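Local coordinates for protein hyaluronoglucosaminidase (Apis mellifera, PDB 1FCQ) that probably hydrolyses the glycosidic bonds of hyaluronan as a family 56 glycosidase with a seven-stranded TIM barrel, and is a major allergen of bee venom, at residues 13-16 with 17-21; 38-41 with 42-46; 160-163 with 164-168; 230-234 with 235-239; 307-310 with 311-314. One frame throughout, in Å; residues are numbered along the deposited sequence.

Overall arrangement
All five contacts are local, each within one continuous piece of chain, between residues a few positions apart. Contact 1, where strand 12-16 of the barrel runs out into its loop, is fully buried and pairs an indole with a valine and a threonine. It touches contact 2, a partly buried loop held by amide and carboxylate groups, through the bond between Thr19 and Asp44, and it packs against Ile307 and Asn308 of contact 5. Contacts 4 and 5 are both helix starts capped by a threonine, 4 at the surface and 5 partly buried beside a disulfide. Contact 3, mid-helix, lies about 29 Å from contact 1 between centres, across the chain's centre.

Contact 1: residues 13-16 with 17-21; sequences VYWN and VPTFM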
loop_
_atom_site.group_PDB
_atom_site.type_symbol
_atom_site.label_atom_id
_atom_site.label_comp_id
_atom_site.label_asym_id
_atom_site.label_seq_id
_atom_site.Cartn_x
_atom_site.Cartn_y
_atom_site.Cartn_z
ATOM N N VAL A 13 -14.822 1.818 -7.495
ATOM C CA VAL A 13 -13.519 1.618 -8.144
ATOM C C VAL A 13 -12.869 2.992 -8.292
ATOM O O VAL A 13 -13.470 3.924 -8.806
ATOM C CB VAL A 13 -13.604 0.915 -9.502
ATOM C CG1 VAL A 13 -12.221 0.666 -10.088
ATOM C CG2 VAL A 13 -14.346 -0.411 -9.342
ATOM N N TYR A 14 -11.642 3.115 -7.783
ATOM C CA TYR A 14 -10.950 4.405 -7.815
ATOM C C TYR A 14 -9.799 4.513 -8.796
ATOM O O TYR A 14 -8.991 3.595 -8.927
ATOM C CB TYR A 14 -10.354 4.681 -6.415
ATOM C CG TYR A 14 -11.410 4.912 -5.361
ATOM C CD1 TYR A 14 -11.941 3.862 -4.632
ATOM C CD2 TYR A 14 -11.868 6.211 -5.126
ATOM C CE1 TYR A 14 -12.919 4.117 -3.672
ATOM C CE2 TYR A 14 -12.833 6.458 -4.171
ATOM C CZ TYR A 14 -13.338 5.400 -3.450
ATOM O OH TYR A 14 -14.315 5.632 -2.498
ATOM N N TRP A 15 -9.728 5.683 -9.458
ATOM C CA TRP A 15 -8.616 5.895 -10.391
ATOM C C TRP A 15 -7.417 6.464 -9.635
ATOM O O TRP A 15 -7.497 7.593 -9.151
ATOM C CB TRP A 15 -9.047 6.898 -11.459
ATOM C CG TRP A 15 -8.146 7.026 -12.656
ATOM C CD1 TRP A 15 -7.432 8.123 -13.034
ATOM C CD2 TRP A 15 -7.893 6.027 -13.658
ATOM N NE1 TRP A 15 -6.742 7.881 -14.197
ATOM C CE2 TRP A 15 -7.021 6.593 -14.601
ATOM C CE3 TRP A 15 -8.335 4.721 -13.846
ATOM C CZ2 TRP A 15 -6.573 5.892 -15.721
ATOM C CZ3 TRP A 15 -7.897 4.016 -14.959
ATOM C CH2 TRP A 15 -7.027 4.614 -15.871
ATOM N N ASN A 16 -6.325 5.705 -9.566
ATOM C CA ASN A 16 -5.116 6.203 -8.894
ATOM C C ASN A 16 -3.905 6.065 -9.824
ATOM O O ASN A 16 -2.776 5.766 -9.468
ATOM C CB ASN A 16 -4.896 5.506 -7.554
ATOM C CG ASN A 16 -3.860 6.145 -6.653
ATOM O OD1 ASN A 16 -3.132 5.436 -5.929
ATOM N ND2 ASN A 16 -3.755 7.483 -6.628
ATOM N N VAL A 17 -4.203 6.255 -11.115
ATOM C CA VAL A 17 -3.162 6.211 -12.163
ATOM C C VAL A 17 -2.807 7.667 -12.416
ATOM O O VAL A 17 -3.730 8.487 -12.537
ATOM C CB VAL A 17 -3.723 5.551 -13.430
ATOM C CG1 VAL A 17 -2.684 5.581 -14.551
ATOM C CG2 VAL A 17 -4.141 4.108 -13.213
ATOM N N PRO A 18 -1.549 8.038 -12.567
ATOM C CA PRO A 18 -1.144 9.424 -12.699
ATOM C C PRO A 18 -1.261 9.978 -14.108
ATOM O O PRO A 18 -0.310 10.555 -14.628
ATOM C CB PRO A 18 0.294 9.429 -12.203
ATOM C CG PRO A 18 0.792 8.078 -12.564
ATOM C CD PRO A 18 -0.381 7.141 -12.381
ATOM N N THR A 19 -2.470 9.891 -14.635
ATOM C CA THR A 19 -2.761 10.395 -15.972
ATOM C C THR A 19 -2.697 11.902 -16.025
ATOM O O THR A 19 -2.634 12.466 -17.124
ATOM C CB THR A 19 -4.101 9.848 -16.489
ATOM O OG1 THR A 19 -5.097 9.922 -15.463
ATOM C CG2 THR A 19 -3.922 8.384 -16.897
ATOM N N PHE A 20 -2.555 12.633 -14.906
ATOM C CA PHE A 20 -2.347 14.072 -14.972
ATOM C C PHE A 20 -1.127 14.403 -15.828
ATOM O O PHE A 20 -1.098 15.452 -16.477
ATOM C CB PHE A 20 -2.194 14.670 -13.562
ATOM C CG PHE A 20 -0.877 14.344 -12.917
ATOM C CD1 PHE A 20 0.205 15.200 -13.046
ATOM C CD2 PHE A 20 -0.714 13.182 -12.179
ATOM C CE1 PHE A 20 1.423 14.894 -12.470
ATOM C CE2 PHE A 20 0.498 12.879 -11.591
ATOM C CZ PHE A 20 1.571 13.741 -11.731
ATOM N N MET A 21 -0.137 13.521 -15.889
ATOM C CA MET A 21 1.081 13.682 -16.665
ATOM C C MET A 21 0.794 13.699 -18.164
ATOM O O MET A 21 1.670 14.121 -18.933
ATOM C CB MET A 21 2.065 12.531 -16.378
ATOM C CG MET A 21 2.235 12.280 -14.878
ATOM S SD MET A 21 3.166 10.766 -14.544
ATOM C CE MET A 21 4.725 11.279 -15.286
#
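Strand 12-16 of the TIM barrel ends here and passes into the loop 17-21, where Trp15 reaches forward over Val17 to the hydroxyl of Thr19; Pro18 is the centre of an inverse gamma turn. The indole is held at its edge and on one face. At the edge, NE1 of Trp15 donates to OG1 of Thr19 over 2.9 Å, with an N-H...O angle of 173° and the oxygen practically in the ring plane. On the face, Val17 lies with CB 3.7 Å from Trp15 CE2, while its CG2 branch stands over the six-membered ring, 3.9 Å from the centroid and 8° off the normal, a CH-pi contact. The methyl of Thr19, CG2, comes within 3.8 Å of Trp15 CZ2. With CG of Trp15 trans to the backbone N (chi1 -168°), the indole is laid forward beside the chain that follows it. Asn16 turns away from this group, and its OD1 bonds to Tyr265. Phe316 of helix 310-328 packs on both Val17 and Thr19, and Leu320 of the same helix on Trp15. OG1 of Thr19 also bonds to OD2 of Asp44, so this buried hydroxyl has two polar partners. The nearly straight N-H bond and the valine on the face together restrict rotation of the indole, and the buried NE1 has its acceptor within the same turn of chain.

Contact 2: residues 38-41 with 42-46; sequences ILQN and WMDKF
The amide of Gln40 meets the carboxylate of Asp44 with the two planes 74° apart: NE2 of Gln40 donates to OD1 of Asp44 over 3.0 Å, leaving close to its own amide plane but arriving from above the carboxylate. At the edge of the Asn41 amide, ND2 of Asn41 donates one hydrogen to O of Lys45 at 3.1 Å, again nearly in the amide plane, and bonds also to Ile51 O. One face of the Trp42 indole is covered by CG of Met43, over the ring centre. The backbone turns here, with Asp44 N bonded to Asn41 O (2.9 Å). The polar ends have further partners: Asn41 OD1 bonds to Glu50 N, and OD2 of Asp44 bonds to His23. The loop connects helix 31-34 to strand 51-55; OE1 of Gln40 holds to Ser33 of the helix, Leu39 is paired through its backbone to strand 12-16, and Phe46 packs on Ile53 and Tyr55.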
loop_
_atom_site.group_PDB
_atom_site.type_symbol
_atom_site.label_atom_id
_atom_site.label_comp_id
_atom_site.label_asym_id
_atom_site.label_seq_id
_atom_site.Cartn_x
_atom_site.Cartn_y
_atom_site.Cartn_z
ATOM N N ILE A 38 -15.630 4.576 -13.296
ATOM C CA ILE A 38 -14.599 4.608 -12.246
ATOM C C ILE A 38 -14.625 5.979 -11.590
ATOM O O ILE A 38 -14.837 7.003 -12.254
ATOM C CB ILE A 38 -13.225 4.342 -12.882
ATOM C CG1 ILE A 38 -13.196 2.925 -13.466
ATOM C CG2 ILE A 38 -12.104 4.542 -11.866
ATOM C CD1 ILE A 38 -12.097 2.728 -14.511
ATOM N N LEU A 39 -14.475 5.987 -10.257
ATOM C CA LEU A 39 -14.436 7.256 -9.531
ATOM C C LEU A 39 -13.125 7.962 -9.854
ATOM O O LEU A 39 -12.028 7.375 -9.779
ATOM C CB LEU A 39 -14.556 7.026 -8.022
ATOM C CG LEU A 39 -15.864 6.344 -7.589
ATOM C CD1 LEU A 39 -15.866 6.186 -6.069
ATOM C CD2 LEU A 39 -17.087 7.114 -8.045
ATOM N N GLN A 40 -13.231 9.222 -10.246
ATOM C CA GLN A 40 -12.124 10.015 -10.733
ATOM C C GLN A 40 -12.113 11.399 -10.089
ATOM O O GLN A 40 -13.134 12.094 -10.019
ATOM C CB GLN A 40 -12.264 10.161 -12.258
ATOM C CG GLN A 40 -11.133 10.850 -12.990
ATOM C CD GLN A 40 -11.290 10.717 -14.499
ATOM O OE1 GLN A 40 -12.410 10.602 -15.022
ATOM N NE2 GLN A 40 -10.157 10.713 -15.187
ATOM N N ASN A 41 -10.924 11.745 -9.595
ATOM C CA ASN A 41 -10.730 13.071 -9.017
ATOM C C ASN A 41 -11.099 14.160 -10.024
ATOM O O ASN A 41 -10.912 13.965 -11.224
ATOM C CB ASN A 41 -9.290 13.308 -8.592
ATOM C CG ASN A 41 -8.899 12.542 -7.339
ATOM O OD1 ASN A 41 -9.694 12.386 -6.421
ATOM N ND2 ASN A 41 -7.658 12.112 -7.317
ATOM N N TRP A 42 -11.656 15.242 -9.497
ATOM C CA TRP A 42 -12.043 16.369 -10.360
ATOM C C TRP A 42 -10.857 16.802 -11.209
ATOM O O TRP A 42 -9.696 16.888 -10.792
ATOM C CB TRP A 42 -12.561 17.489 -9.463
ATOM C CG TRP A 42 -12.994 18.733 -10.189
ATOM C CD1 TRP A 42 -14.138 18.901 -10.900
ATOM C CD2 TRP A 42 -12.269 19.960 -10.286
ATOM N NE1 TRP A 42 -14.172 20.171 -11.448
ATOM C CE2 TRP A 42 -13.044 20.841 -11.065
ATOM C CE3 TRP A 42 -11.042 20.405 -9.773
ATOM C CZ2 TRP A 42 -12.617 22.140 -11.359
ATOM C CZ3 TRP A 42 -10.621 21.687 -10.068
ATOM C CH2 TRP A 42 -11.424 22.542 -10.841
ATOM N N MET A 43 -11.129 17.043 -12.495
ATOM C CA MET A 43 -10.168 17.421 -13.516
ATOM C C MET A 43 -9.057 16.412 -13.748
ATOM O O MET A 43 -7.956 16.688 -14.248
ATOM C CB MET A 43 -9.571 18.807 -13.213
ATOM C CG MET A 43 -10.603 19.921 -13.424
ATOM S SD MET A 43 -11.092 20.062 -15.150
ATOM C CE MET A 43 -9.644 20.714 -15.924
ATOM N N ASP A 44 -9.300 15.155 -13.344
ATOM C CA ASP A 44 -8.317 14.086 -13.425
ATOM C C ASP A 44 -7.037 14.466 -12.692
ATOM O O ASP A 44 -5.932 14.012 -13.019
ATOM C CB ASP A 44 -8.018 13.649 -14.859
ATOM C CG ASP A 44 -7.196 12.376 -14.959
ATOM O OD1 ASP A 44 -7.451 11.412 -14.194
ATOM O OD2 ASP A 44 -6.258 12.348 -15.781
ATOM N N LYS A 45 -7.182 15.190 -11.576
ATOM C CA LYS A 45 -6.021 15.545 -10.760
ATOM C C LYS A 45 -5.521 14.284 -10.063
ATOM O O LYS A 45 -6.319 13.381 -9.779
ATOM C CB LYS A 45 -6.365 16.667 -9.778
ATOM C CG LYS A 45 -6.382 18.037 -10.468
ATOM C CD LYS A 45 -6.566 19.139 -9.431
ATOM C CE LYS A 45 -6.491 20.525 -10.047
ATOM N NZ LYS A 45 -6.729 21.579 -9.016
ATOM N N PHE A 46 -4.228 14.231 -9.761
ATOM C CA PHE A 46 -3.711 13.019 -9.106
ATOM C C PHE A 46 -4.253 12.924 -7.673
ATOM O O PHE A 46 -4.590 11.836 -7.214
ATOM C CB PHE A 46 -2.182 12.974 -9.100
ATOM C CG PHE A 46 -1.597 11.644 -8.696
ATOM C CD1 PHE A 46 -2.053 10.459 -9.264
ATOM C CD2 PHE A 46 -0.589 11.593 -7.750
ATOM C CE1 PHE A 46 -1.515 9.239 -8.891
ATOM C CE2 PHE A 46 -0.049 10.374 -7.377
ATOM C CZ PHE A 46 -0.501 9.199 -7.942
#

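Contact 3: residues 160-163 with 164-168; sequences YGQL and FMEET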
loop_
_atom_site.group_PDB
_atom_site.type_symbol
_atom_site.label_atom_id
_atom_site.label_comp_id
_atom_site.label_asym_id
_atom_site.label_seq_id
_atom_site.Cartn_x
_atom_site.Cartn_y
_atom_site.Cartn_z
ATOM N N TYR A 160 8.828 0.858 18.683
ATOM C CA TYR A 160 8.975 2.120 17.965
ATOM C C TYR A 160 8.422 2.051 16.552
ATOM O O TYR A 160 7.962 3.064 16.036
ATOM C CB TYR A 160 10.441 2.604 18.070
ATOM C CG TYR A 160 10.694 2.972 19.530
ATOM C CD1 TYR A 160 11.298 2.069 20.394
ATOM C CD2 TYR A 160 10.252 4.189 20.025
ATOM C CE1 TYR A 160 11.487 2.395 21.726
ATOM C CE2 TYR A 160 10.426 4.514 21.362
ATOM C CZ TYR A 160 11.050 3.615 22.196
ATOM O OH TYR A 160 11.230 3.932 23.524
ATOM N N GLY A 161 8.367 0.852 15.991
ATOM C CA GLY A 161 7.752 0.652 14.658
ATOM C C GLY A 161 6.273 1.041 14.760
ATOM O O GLY A 161 5.708 1.737 13.910
ATOM N N GLN A 162 5.638 0.478 15.793
ATOM C CA GLN A 162 4.250 0.799 16.097
ATOM C C GLN A 162 4.104 2.297 16.346
ATOM O O GLN A 162 3.187 2.920 15.822
ATOM C CB GLN A 162 3.816 0.000 17.347
ATOM C CG GLN A 162 2.433 0.505 17.792
ATOM C CD GLN A 162 1.910 -0.218 19.013
ATOM O OE1 GLN A 162 1.128 0.361 19.770
ATOM N NE2 GLN A 162 2.286 -1.462 19.194
ATOM N N LEU A 163 4.939 2.916 17.172
ATOM C CA LEU A 163 4.830 4.342 17.472
ATOM C C LEU A 163 4.833 5.181 16.209
ATOM O O LEU A 163 3.959 6.023 16.007
ATOM C CB LEU A 163 5.986 4.750 18.397
ATOM C CG LEU A 163 5.953 6.186 18.924
ATOM C CD1 LEU A 163 4.672 6.486 19.698
ATOM C CD2 LEU A 163 7.192 6.472 19.761
ATOM N N PHE A 164 5.799 4.912 15.321
ATOM C CA PHE A 164 5.879 5.693 14.098
ATOM C C PHE A 164 4.642 5.492 13.220
ATOM O O PHE A 164 4.089 6.472 12.717
ATOM C CB PHE A 164 7.172 5.352 13.334
ATOM C CG PHE A 164 8.350 6.206 13.746
ATOM C CD1 PHE A 164 9.133 5.886 14.840
ATOM C CD2 PHE A 164 8.644 7.366 13.050
ATOM C CE1 PHE A 164 10.202 6.675 15.214
ATOM C CE2 PHE A 164 9.695 8.178 13.422
ATOM C CZ PHE A 164 10.480 7.833 14.511
ATOM N N MET A 165 4.246 4.228 13.014
ATOM C CA MET A 165 3.084 4.014 12.138
ATOM C C MET A 165 1.793 4.523 12.758
ATOM O O MET A 165 0.961 5.171 12.110
ATOM C CB MET A 165 2.957 2.542 11.748
ATOM C CG MET A 165 4.032 2.115 10.745
ATOM S SD MET A 165 3.769 0.428 10.164
ATOM C CE MET A 165 2.301 0.613 9.147
ATOM N N GLU A 166 1.555 4.201 14.028
ATOM C CA GLU A 166 0.301 4.640 14.647
ATOM C C GLU A 166 0.227 6.143 14.788
ATOM O O GLU A 166 -0.826 6.716 14.524
ATOM C CB GLU A 166 0.129 3.918 15.976
ATOM C CG GLU A 166 -1.255 4.107 16.568
ATOM C CD GLU A 166 -1.480 3.293 17.822
ATOM O OE1 GLU A 166 -0.587 2.528 18.253
ATOM O OE2 GLU A 166 -2.601 3.431 18.377
ATOM N N GLU A 167 1.315 6.819 15.179
ATOM C CA GLU A 167 1.249 8.258 15.336
ATOM C C GLU A 167 1.033 8.992 14.035
ATOM O O GLU A 167 0.302 9.978 13.981
ATOM C CB GLU A 167 2.514 8.798 16.016
ATOM C CG GLU A 167 2.503 8.580 17.515
ATOM C CD GLU A 167 1.282 9.235 18.157
ATOM O OE1 GLU A 167 0.965 10.410 17.926
ATOM O OE2 GLU A 167 0.636 8.488 18.899
ATOM N N THR A 168 1.636 8.475 12.965
ATOM C CA THR A 168 1.468 9.088 11.648
ATOM C C THR A 168 0.010 8.959 11.194
ATOM O O THR A 168 -0.562 9.905 10.654
ATOM C CB THR A 168 2.394 8.435 10.615
ATOM O OG1 THR A 168 3.735 8.501 11.135
ATOM C CG2 THR A 168 2.330 9.162 9.290
#
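Residues 160-168 form regular alpha helix within helix 146-175, and four successive i to i+4 bonds join the two segments: Phe164 N to Tyr160 O, Met165 N to Gly161 O, Glu166 N to Gln162 O, and Glu167 N to Leu163 O. Of these Glu166 N to Gln162 O is the shortest at 2.7 Å and runs nearly along the C=O axis. The side chains fall on different sides of the helix. Phe164 turns its ring edge to the preceding turn, with CD1 3.3 Å from Tyr160 O in the ring plane. Leu163 and Glu167 meet one turn apart, Leu163 CD1 lying 3.7 Å from Glu167 CG; the bend of Glu167 about CB-CG (chi2 -58°) turns its carboxylate outward from the helix, where OE2 forms a salt bridge with Lys170. Gln162 and Glu166 run side by side, both extended and pointing the same way. Helix 84-98 covers one side: Leu84 packs on Leu163 and on the buried Phe164, and the ring of Phe164 meets that of His87. Round the helix, Met165 reaches Leu215 and Trp214 of helix 213-216, and Trp214 also touches Gln162 and Glu166.

Contact 4: residues 230-234 with 235-239; sequences WNLTS and GERVG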
loop_
_atom_site.group_PDB
_atom_site.type_symbol
_atom_site.label_atom_id
_atom_site.label_comp_id
_atom_site.label_asym_id
_atom_site.label_seq_id
_atom_site.Cartn_x
_atom_site.Cartn_y
_atom_site.Cartn_z
ATOM N N TRP A 230 3.632 -12.617 -13.314
ATOM C CA TRP A 230 3.586 -13.315 -14.591
ATOM C C TRP A 230 4.010 -14.771 -14.437
ATOM O O TRP A 230 3.452 -15.661 -15.089
ATOM C CB TRP A 230 4.485 -12.587 -15.595
ATOM C CG TRP A 230 4.229 -12.966 -17.020
ATOM C CD1 TRP A 230 3.274 -12.457 -17.854
ATOM C CD2 TRP A 230 4.946 -13.948 -17.779
ATOM N NE1 TRP A 230 3.353 -13.061 -19.083
ATOM C CE2 TRP A 230 4.370 -13.981 -19.064
ATOM C CE3 TRP A 230 6.016 -14.799 -17.492
ATOM C CZ2 TRP A 230 4.833 -14.834 -20.063
ATOM C CZ3 TRP A 230 6.473 -15.645 -18.483
ATOM C CH2 TRP A 230 5.881 -15.657 -19.754
ATOM N N ASN A 231 4.956 -15.044 -13.554
ATOM C CA ASN A 231 5.451 -16.392 -13.295
ATOM C C ASN A 231 4.567 -17.146 -12.310
ATOM O O ASN A 231 4.955 -17.502 -11.199
ATOM C CB ASN A 231 6.884 -16.348 -12.772
ATOM C CG ASN A 231 7.622 -17.670 -12.850
ATOM O OD1 ASN A 231 8.827 -17.718 -12.613
ATOM N ND2 ASN A 231 6.944 -18.759 -13.181
ATOM N N LEU A 232 3.323 -17.372 -12.687
ATOM C CA LEU A 232 2.312 -18.051 -11.906
ATOM C C LEU A 232 1.281 -18.593 -12.902
ATOM O O LEU A 232 1.165 -18.029 -14.000
ATOM C CB LEU A 232 1.593 -17.114 -10.941
ATOM C CG LEU A 232 2.240 -16.563 -9.683
ATOM C CD1 LEU A 232 1.290 -15.614 -8.953
ATOM C CD2 LEU A 232 2.661 -17.674 -8.730
ATOM N N THR A 233 0.543 -19.633 -12.556
ATOM C CA THR A 233 -0.520 -20.121 -13.430
ATOM C C THR A 233 -1.678 -19.133 -13.375
ATOM O O THR A 233 -1.770 -18.330 -12.435
ATOM C CB THR A 233 -1.056 -21.501 -12.999
ATOM O OG1 THR A 233 -1.742 -21.376 -11.741
ATOM C CG2 THR A 233 0.074 -22.519 -12.894
ATOM N N SER A 234 -2.640 -19.241 -14.284
ATOM C CA SER A 234 -3.833 -18.415 -14.262
ATOM C C SER A 234 -4.586 -18.597 -12.943
ATOM O O SER A 234 -5.019 -17.622 -12.319
ATOM C CB SER A 234 -4.773 -18.763 -15.418
ATOM O OG SER A 234 -4.157 -18.503 -16.667
ATOM N N GLY A 235 -4.743 -19.846 -12.495
ATOM C CA GLY A 235 -5.402 -20.134 -11.232
ATOM C C GLY A 235 -4.638 -19.580 -10.035
ATOM O O GLY A 235 -5.271 -19.080 -9.089
ATOM N N GLU A 236 -3.309 -19.634 -10.073
ATOM C CA GLU A 236 -2.491 -19.098 -9.003
ATOM C C GLU A 236 -2.614 -17.576 -8.924
ATOM O O GLU A 236 -2.565 -17.013 -7.824
ATOM C CB GLU A 236 -1.015 -19.475 -9.107
ATOM C CG GLU A 236 -0.765 -20.934 -8.761
ATOM C CD GLU A 236 0.607 -21.440 -9.138
ATOM O OE1 GLU A 236 1.017 -22.453 -8.520
ATOM O OE2 GLU A 236 1.280 -20.864 -10.017
ATOM N N ARG A 237 -2.805 -16.927 -10.086
ATOM C CA ARG A 237 -2.974 -15.465 -10.022
ATOM C C ARG A 237 -4.258 -15.093 -9.305
ATOM O O ARG A 237 -4.337 -14.124 -8.535
ATOM C CB ARG A 237 -2.903 -14.864 -11.427
ATOM C CG ARG A 237 -1.493 -14.890 -12.006
ATOM C CD ARG A 237 -1.541 -14.245 -13.394
ATOM N NE ARG A 237 -0.301 -14.478 -14.125
ATOM C CZ ARG A 237 -0.243 -15.187 -15.245
ATOM N NH1 ARG A 237 -1.357 -15.702 -15.759
ATOM N NH2 ARG A 237 0.894 -15.392 -15.894
ATOM N N VAL A 238 -5.322 -15.858 -9.531
ATOM C CA VAL A 238 -6.595 -15.641 -8.852
ATOM C C VAL A 238 -6.425 -15.930 -7.360
ATOM O O VAL A 238 -6.974 -15.219 -6.519
ATOM C CB VAL A 238 -7.686 -16.543 -9.442
ATOM C CG1 VAL A 238 -8.957 -16.480 -8.615
ATOM C CG2 VAL A 238 -7.948 -16.142 -10.890
ATOM N N GLY A 239 -5.694 -16.993 -7.049
ATOM C CA GLY A 239 -5.412 -17.375 -5.673
ATOM C C GLY A 239 -4.632 -16.310 -4.912
ATOM O O GLY A 239 -4.879 -16.083 -3.722
#
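Thr233 and Glu236 form a capping box at the start of helix 234-253, with Thr233 as the N-cap residue. Glu236 N donates to Thr233 OG1 (2.9 Å), and in return Thr233 N donates to Glu236 OE2 (2.9 Å), almost straight, meeting the anti side of the carboxylate somewhat out of its plane. The torsions fit this exchange. Thr233 carries OG1 between its own N and C (chi1 68°), which turns the hydroxyl to the first turn of the helix. Glu236, extended beyond CG, swings back past the hydroxyl, bringing OE2 also to 3.7 Å from Leu232 CD2. Arg237 leans back toward the preceding loop: its CG lies opposite the carbonyl carbon (chi1 -72°) and packs 4.0 Å from Leu232 CB, and the extended chain then carries the guanidinium back to the loop carbonyls. One face of that group lies against Leu232 O. Its nitrogens have separate partners: NE bonds to Arg229 O and NH1 forms a salt bridge with Asp282, which ties helix 234-253 to helix 280-292. The indole of Trp230 lies beyond, at most a weak cation-pi partner of Arg237; the ring also makes a cation-pi contact with Arg273 and an edge-to-face contact with Tyr270. The remaining nitrogen, NH2 of Arg237, donates to Trp230 O at 2.7 Å, bent to 136° and with the oxygen tilted from the guanidinium plane.

Contact 5: residues 307-310 with 311-314; sequences INTK and AKCL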
loop_
_atom_site.group_PDB
_atom_site.type_symbol
_atom_site.label_atom_id
_atom_site.label_comp_id
_atom_site.label_asym_id
_atom_site.label_seq_id
_atom_site.Cartn_x
_atom_site.Cartn_y
_atom_site.Cartn_z
ATOM N N ILE A 307 3.863 6.457 -18.039
ATOM C CA ILE A 307 3.036 7.384 -18.795
ATOM C C ILE A 307 3.570 8.814 -18.700
ATOM O O ILE A 307 2.856 9.762 -18.381
ATOM C CB ILE A 307 1.576 7.400 -18.304
ATOM C CG1 ILE A 307 1.535 7.331 -16.770
ATOM C CG2 ILE A 307 0.754 6.281 -18.918
ATOM C CD1 ILE A 307 0.115 7.517 -16.255
ATOM N N ASN A 308 4.878 8.940 -18.941
ATOM C CA ASN A 308 5.513 10.248 -18.813
ATOM C C ASN A 308 5.963 10.814 -20.152
ATOM O O ASN A 308 6.828 11.687 -20.210
ATOM C CB ASN A 308 6.677 10.159 -17.830
ATOM C CG ASN A 308 7.689 9.101 -18.165
ATOM O OD1 ASN A 308 7.584 8.363 -19.146
ATOM N ND2 ASN A 308 8.725 8.993 -17.334
ATOM N N THR A 309 5.441 10.247 -21.229
ATOM C CA THR A 309 5.694 10.718 -22.577
ATOM C C THR A 309 4.347 10.638 -23.307
ATOM O O THR A 309 3.505 9.823 -22.926
ATOM C CB THR A 309 6.710 9.963 -23.444
ATOM O OG1 THR A 309 6.203 8.671 -23.806
ATOM C CG2 THR A 309 8.059 9.810 -22.776
ATOM N N LYS A 310 4.222 11.423 -24.377
ATOM C CA LYS A 310 2.966 11.379 -25.130
ATOM C C LYS A 310 2.693 9.979 -25.642
ATOM O O LYS A 310 1.576 9.468 -25.567
ATOM C CB LYS A 310 2.963 12.407 -26.258
ATOM C CG LYS A 310 1.622 12.487 -26.974
ATOM C CD LYS A 310 1.506 13.748 -27.819
ATOM C CE LYS A 310 0.111 13.802 -28.434
ATOM N NZ LYS A 310 -0.149 15.102 -29.104
ATOM N N ALA A 311 3.699 9.307 -26.221
ATOM C CA ALA A 311 3.512 7.957 -26.737
ATOM C C ALA A 311 3.133 6.966 -25.646
ATOM O O ALA A 311 2.303 6.084 -25.896
ATOM C CB ALA A 311 4.751 7.469 -27.472
ATOM N N LYS A 312 3.711 7.086 -24.448
ATOM C CA LYS A 312 3.302 6.199 -23.358
ATOM C C LYS A 312 1.857 6.481 -22.956
ATOM O O LYS A 312 1.118 5.535 -22.686
ATOM C CB LYS A 312 4.208 6.349 -22.131
ATOM C CG LYS A 312 5.606 5.799 -22.391
ATOM C CD LYS A 312 6.527 6.133 -21.230
ATOM C CE LYS A 312 7.935 5.612 -21.470
ATOM N NZ LYS A 312 8.799 5.861 -20.283
ATOM N N CYS A 313 1.473 7.753 -22.922
ATOM C CA CYS A 313 0.098 8.139 -22.640
ATOM C C CYS A 313 -0.869 7.538 -23.652
ATOM O O CYS A 313 -1.910 6.994 -23.293
ATOM C CB CYS A 313 -0.047 9.662 -22.637
ATOM S SG CYS A 313 0.775 10.387 -21.176
ATOM N N LEU A 314 -0.529 7.656 -24.949
ATOM C CA LEU A 314 -1.414 7.067 -25.953
ATOM C C LEU A 314 -1.488 5.550 -25.894
ATOM O O LEU A 314 -2.578 5.005 -26.101
ATOM C CB LEU A 314 -0.980 7.502 -27.349
ATOM C CG LEU A 314 -1.094 8.994 -27.653
ATOM C CD1 LEU A 314 -0.313 9.375 -28.898
ATOM C CD2 LEU A 314 -2.569 9.366 -27.785
#
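Thr309 caps the N-terminus of helix 310-328, and the contact has a buried side, around Ile307 and Cys313, and a more open one, where the lysines lie. On the buried side the sulfur of Cys313 faces two backbone oxygens, 3.3 Å from Thr309 O and 3.5 Å from Ile307 O, while Ile307 CB approaches it at 4.2 Å. That sulfur is joined to Cys22 in a disulfide, and Cys313 N is bonded to Thr309 O. At the cap, a chi1 of 69° brings OG1 of Thr309 to 3.0 Å from Lys312 N, from which it accepts. On the outer side Lys312 lies extended alongside Asn308, pointing the same way, and its NZ meets OD1 of Asn308 at 3.0 Å in the carbonyl plane, on a lone pair; Asp305 O takes a second bond from NZ. The exposed, fully extended side chain of Lys310 meets that of Leu314 loosely, CG to CD1 at 4.1 Å, although Leu314 N is bonded to Lys310 O. The disulfide thus covalently ties the first turn of this helix to the loop after strand 12-16, while the threonine cap satisfies a helix N-H and the lysine ammonium is shared between a side-chain amide and a backbone carbonyl.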